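Local coordinates for (R)-2-hydroxyglutaryl-CoA dehydratase activating ATPase (Acidaminococcus fermentans, PDB 1HUX), which hydrolyses ATP to drive electron transfer that activates (R)-2-hydroxyglutaryl-CoA dehydratase, using one [4Fe-4S] cluster per homodimer, at residues V110-N124 with R198-K210. Residues are numbered along the deposited sequence; the frame is centred on the assembly and turned at random.
Sequences VIHVENGTMTNFQMN and RVIGLANRVGIVK
Ala203 O is gripped twice, accepting from Val206 N (3.1 Å) and Gly207 N (2.8 Å), as the helix ends and Gly207 turns away with positive phi. Val206, just before this turn, points toward the hairpin, where its two methyls divide the work. CG1 faces His112 CB on one strand, while CG2 lies 3.4 Å from Gln122 CB on the other, so that the valine bridges the pair at the level where Val110 and Gln122 exchange backbone hydrogen bonds. Gln122 is bent at its second torsion (chi2 82°), which brings its amide across the CB of Arg205, a poorly ordered side chain whose end leads away. Here the actin fold is recognisable: hairpin 107-124 forms one margin of a five-stranded sheet of order 3-2-1-4-5, and the last part of helix 184-204, which leads toward the inner strand 212-215, packs on one face, its residues 198-204 running at 146° to strand 117-124. Helix 82-93 takes the opposite face, touching Ile111 and Val113. No hydrogen bond joins the two segments. Leu202 reaches Gln122 CG with CD1, and Val110 CG2 rests 3.8 Å from Ala203 N. Farther along, Val209 CG2 meets the His112 ring at its edge, near NE2. At the other end Asn124 lies beside Leu202, and its ND2 donates to the carbonyl of Cys127, a ligand of the iron-sulfur cluster shared between subunits.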
loop_
_atom_site.group_PDB
_atom_site.type_symbol
_atom_site.label_atom_id
_atom_site.label_comp_id
_atom_site.label_asym_id
_atom_site.label_seq_id
_atom_site.Cartn_x
_atom_site.Cartn_y
_atom_site.Cartn_z
ATOM N N VAL A 110 8.379 13.108 10.338
ATOM C CA VAL A 110 9.045 13.319 11.615
ATOM C C VAL A 110 9.987 14.485 11.426
ATOM O O VAL A 110 10.796 14.500 10.494
ATOM C CB VAL A 110 9.852 12.095 12.050
ATOM C CG1 VAL A 110 10.232 12.240 13.515
ATOM C CG2 VAL A 110 9.049 10.833 11.825
ATOM N N ILE A 111 9.882 15.459 12.317
ATOM C CA ILE A 111 10.690 16.662 12.209
ATOM C C ILE A 111 11.634 16.933 13.385
ATOM O O ILE A 111 11.240 16.848 14.559
ATOM C CB ILE A 111 9.754 17.901 12.015
ATOM C CG1 ILE A 111 8.833 17.670 10.816
ATOM C CG2 ILE A 111 10.578 19.172 11.818
ATOM C CD1 ILE A 111 7.745 18.712 10.691
ATOM N N HIS A 112 12.885 17.251 13.063
ATOM C CA HIS A 112 13.835 17.585 14.107
ATOM C C HIS A 112 13.755 19.102 14.239
ATOM O O HIS A 112 13.867 19.828 13.243
ATOM C CB HIS A 112 15.256 17.159 13.730
ATOM C CG HIS A 112 16.251 17.387 14.828
ATOM N ND1 HIS A 112 17.218 18.372 14.770
ATOM C CD2 HIS A 112 16.363 16.827 16.060
ATOM C CE1 HIS A 112 17.872 18.411 15.920
ATOM N NE2 HIS A 112 17.373 17.484 16.721
ATOM N N VAL A 113 13.552 19.577 15.465
ATOM C CA VAL A 113 13.398 21.010 15.719
ATOM C C VAL A 113 14.471 21.638 16.596
ATOM O O VAL A 113 14.851 21.083 17.631
ATOM C CB VAL A 113 12.025 21.315 16.391
ATOM C CG1 VAL A 113 11.915 22.796 16.695
ATOM C CG2 VAL A 113 10.876 20.862 15.490
ATOM N N GLU A 114 14.927 22.815 16.174
ATOM C CA GLU A 114 15.933 23.588 16.894
ATOM C C GLU A 114 15.532 25.055 16.789
ATOM O O GLU A 114 15.439 25.601 15.677
ATOM C CB GLU A 114 17.326 23.378 16.279
ATOM C CG GLU A 114 17.892 21.976 16.462
ATOM C CD GLU A 114 18.419 21.705 17.872
ATOM O OE1 GLU A 114 17.909 22.305 18.852
ATOM O OE2 GLU A 114 19.343 20.870 18.002
ATOM N N ASN A 115 15.290 25.687 17.943
ATOM C CA ASN A 115 14.882 27.101 17.986
ATOM C C ASN A 115 13.694 27.273 17.059
ATOM O O ASN A 115 13.797 27.972 16.046
ATOM C CB ASN A 115 16.010 28.032 17.510
ATOM C CG ASN A 115 17.195 28.072 18.470
ATOM O OD1 ASN A 115 17.050 28.401 19.650
ATOM N ND2 ASN A 115 18.380 27.748 17.961
ATOM N N GLY A 116 12.586 26.605 17.397
ATOM C CA GLY A 116 11.369 26.683 16.598
ATOM C C GLY A 116 11.526 26.511 15.095
ATOM O O GLY A 116 10.661 26.908 14.313
ATOM N N THR A 117 12.627 25.909 14.678
ATOM C CA THR A 117 12.867 25.704 13.258
ATOM C C THR A 117 13.067 24.231 12.882
ATOM O O THR A 117 13.452 23.383 13.714
ATOM C CB THR A 117 14.095 26.497 12.814
ATOM O OG1 THR A 117 13.901 27.870 13.158
ATOM C CG2 THR A 117 14.322 26.362 11.308
ATOM N N MET A 118 12.808 23.934 11.616
ATOM C CA MET A 118 12.949 22.581 11.124
ATOM C C MET A 118 14.368 22.351 10.650
ATOM O O MET A 118 14.778 22.839 9.598
ATOM C CB MET A 118 11.953 22.335 9.998
ATOM C CG MET A 118 12.014 20.946 9.420
ATOM S SD MET A 118 12.791 20.950 7.794
ATOM C CE MET A 118 14.412 20.410 8.137
ATOM N N THR A 119 15.115 21.602 11.455
ATOM C CA THR A 119 16.507 21.268 11.182
ATOM C C THR A 119 16.591 20.222 10.090
ATOM O O THR A 119 17.206 20.438 9.054
ATOM C CB THR A 119 17.157 20.709 12.445
ATOM O OG1 THR A 119 17.389 21.775 13.380
ATOM C CG2 THR A 119 18.453 19.986 12.104
ATOM N N ASN A 120 15.956 19.083 10.341
ATOM C CA ASN A 120 15.935 17.978 9.393
ATOM C C ASN A 120 14.584 17.297 9.519
ATOM O O ASN A 120 13.865 17.513 10.505
ATOM C CB ASN A 120 17.060 16.980 9.702
ATOM C CG ASN A 120 17.115 15.834 8.697
ATOM O OD1 ASN A 120 16.974 16.053 7.489
ATOM N ND2 ASN A 120 17.327 14.605 9.188
ATOM N N PHE A 121 14.243 16.471 8.531
ATOM C CA PHE A 121 12.964 15.769 8.551
ATOM C C PHE A 121 12.892 14.617 7.555
ATOM O O PHE A 121 13.601 14.589 6.540
ATOM C CB PHE A 121 11.841 16.743 8.201
ATOM C CG PHE A 121 11.706 16.978 6.724
ATOM C CD1 PHE A 121 10.862 16.181 5.953
ATOM C CD2 PHE A 121 12.484 17.934 6.089
ATOM C CE1 PHE A 121 10.804 16.334 4.561
ATOM C CE2 PHE A 121 12.435 18.095 4.703
ATOM C CZ PHE A 121 11.596 17.295 3.935
ATOM N N GLN A 122 11.976 13.700 7.838
ATOM C CA GLN A 122 11.725 12.545 6.992
ATOM C C GLN A 122 10.203 12.493 6.878
ATOM O O GLN A 122 9.495 12.668 7.877
ATOM C CB GLN A 122 12.235 11.274 7.675
ATOM C CG GLN A 122 12.672 10.181 6.715
ATOM C CD GLN A 122 14.085 10.395 6.188
ATOM O OE1 GLN A 122 14.491 9.764 5.210
ATOM N NE2 GLN A 122 14.846 11.276 6.843
ATOM N N MET A 123 9.684 12.271 5.676
ATOM C CA MET A 123 8.237 12.214 5.528
ATOM C C MET A 123 7.770 11.199 4.494
ATOM O O MET A 123 8.456 10.956 3.497
ATOM C CB MET A 123 7.685 13.584 5.135
ATOM C CG MET A 123 7.306 13.681 3.658
ATOM S SD MET A 123 6.300 15.112 3.258
ATOM C CE MET A 123 4.754 14.690 4.107
ATOM N N ASN A 124 6.591 10.625 4.735
ATOM C CA ASN A 124 5.997 9.666 3.811
ATOM C C ASN A 124 4.808 10.314 3.129
ATOM O O ASN A 124 3.870 10.789 3.779
ATOM C CB ASN A 124 5.538 8.407 4.529
ATOM C CG ASN A 124 4.781 7.478 3.610
ATOM O OD1 ASN A 124 5.154 7.296 2.438
ATOM N ND2 ASN A 124 3.712 6.877 4.129
ATOM N N ARG A 198 5.683 1.814 11.398
ATOM C CA ARG A 198 6.028 2.606 10.210
ATOM C C ARG A 198 6.597 3.971 10.603
ATOM O O ARG A 198 7.580 4.454 10.015
ATOM C CB ARG A 198 4.803 2.798 9.303
ATOM C CG ARG A 198 4.394 1.559 8.550
ATOM C CD ARG A 198 5.578 1.002 7.799
ATOM N NE ARG A 198 5.638 -0.451 7.894
ATOM C CZ ARG A 198 5.511 -1.142 9.027
ATOM N NH1 ARG A 198 5.308 -0.517 10.176
ATOM N NH2 ARG A 198 5.603 -2.467 9.018
ATOM N N VAL A 199 5.963 4.597 11.591
ATOM C CA VAL A 199 6.408 5.900 12.050
ATOM C C VAL A 199 7.837 5.732 12.534
ATOM O O VAL A 199 8.736 6.461 12.108
ATOM C CB VAL A 199 5.512 6.426 13.190
ATOM C CG1 VAL A 199 6.124 7.645 13.820
ATOM C CG2 VAL A 199 4.167 6.780 12.637
ATOM N N ILE A 200 8.043 4.755 13.412
ATOM C CA ILE A 200 9.377 4.484 13.926
ATOM C C ILE A 200 10.360 4.297 12.763
ATOM O O ILE A 200 11.514 4.705 12.850
ATOM C CB ILE A 200 9.378 3.240 14.839
ATOM C CG1 ILE A 200 8.533 3.528 16.088
ATOM C CG2 ILE A 200 10.795 2.890 15.246
ATOM C CD1 ILE A 200 8.635 2.491 17.191
ATOM N N GLY A 201 9.890 3.701 11.674
ATOM C CA GLY A 201 10.732 3.512 10.507
ATOM C C GLY A 201 11.259 4.841 9.988
ATOM O O GLY A 201 12.467 5.007 9.831
ATOM N N LEU A 202 10.366 5.790 9.715
ATOM C CA LEU A 202 10.787 7.116 9.241
ATOM C C LEU A 202 11.618 7.771 10.338
ATOM O O LEU A 202 12.689 8.338 10.085
ATOM C CB LEU A 202 9.574 8.017 8.969
ATOM C CG LEU A 202 8.793 7.982 7.649
ATOM C CD1 LEU A 202 9.658 8.537 6.545
ATOM C CD2 LEU A 202 8.353 6.556 7.331
ATOM N N ALA A 203 11.095 7.685 11.559
ATOM C CA ALA A 203 11.716 8.272 12.739
ATOM C C ALA A 203 13.214 8.064 12.845
ATOM O O ALA A 203 13.958 8.994 13.142
ATOM C CB ALA A 203 11.036 7.744 13.988
ATOM N N ASN A 204 13.663 6.845 12.593
ATOM C CA ASN A 204 15.080 6.553 12.709
ATOM C C ASN A 204 15.993 7.196 11.672
ATOM O O ASN A 204 17.184 7.371 11.926
ATOM C CB ASN A 204 15.289 5.041 12.756
ATOM C CG ASN A 204 14.649 4.412 13.988
ATOM O OD1 ASN A 204 14.619 5.017 15.066
ATOM N ND2 ASN A 204 14.143 3.193 13.838
ATOM N N ARG A 205 15.454 7.561 10.516
ATOM C CA ARG A 205 16.284 8.209 9.497
ATOM C C ARG A 205 16.594 9.648 9.952
ATOM O O ARG A 205 17.420 10.343 9.354
ATOM C CB ARG A 205 15.551 8.253 8.158
ATOM C CG ARG A 205 15.075 6.913 7.654
ATOM C CD ARG A 205 16.232 5.997 7.328
ATOM N NE ARG A 205 15.760 4.718 6.802
ATOM C CZ ARG A 205 16.555 3.717 6.431
ATOM N NH1 ARG A 205 17.876 3.840 6.527
ATOM N NH2 ARG A 205 16.029 2.591 5.963
ATOM N N VAL A 206 15.928 10.080 11.023
ATOM C CA VAL A 206 16.088 11.436 11.550
ATOM C C VAL A 206 16.685 11.428 12.947
ATOM O O VAL A 206 17.500 12.285 13.300
ATOM C CB VAL A 206 14.712 12.165 11.603
ATOM C CG1 VAL A 206 14.831 13.487 12.381
ATOM C CG2 VAL A 206 14.203 12.396 10.178
ATOM N N GLY A 207 16.249 10.469 13.752
ATOM C CA GLY A 207 16.775 10.362 15.089
ATOM C C GLY A 207 15.857 10.963 16.117
ATOM O O GLY A 207 15.504 12.134 16.029
ATOM N N ILE A 208 15.470 10.156 17.097
ATOM C CA ILE A 208 14.600 10.637 18.147
ATOM C C ILE A 208 15.352 11.441 19.168
ATOM O O ILE A 208 16.086 10.884 19.996
ATOM C CB ILE A 208 13.910 9.503 18.903
ATOM C CG1 ILE A 208 12.833 8.892 18.020
ATOM C CG2 ILE A 208 13.315 10.015 20.203
ATOM C CD1 ILE A 208 13.302 7.655 17.289
ATOM N N VAL A 209 15.178 12.749 19.135
ATOM C CA VAL A 209 15.835 13.560 20.122
ATOM C C VAL A 209 14.893 13.767 21.289
ATOM O O VAL A 209 13.706 13.486 21.225
ATOM C CB VAL A 209 16.227 14.943 19.567
ATOM C CG1 VAL A 209 16.883 15.785 20.683
ATOM C CG2 VAL A 209 17.181 14.745 18.409
ATOM N N LYS A 210 15.474 14.285 22.347
ATOM C CA LYS A 210 14.792 14.600 23.557
ATOM C C LYS A 210 13.582 15.465 23.354
ATOM O O LYS A 210 13.571 16.366 22.544
ATOM C CB LYS A 210 15.772 15.285 24.476
ATOM C CG LYS A 210 15.838 14.530 25.757
ATOM C CD LYS A 210 17.020 14.869 26.652
ATOM C CE LYS A 210 16.824 13.956 27.856
ATOM N NZ LYS A 210 17.902 14.114 28.888
#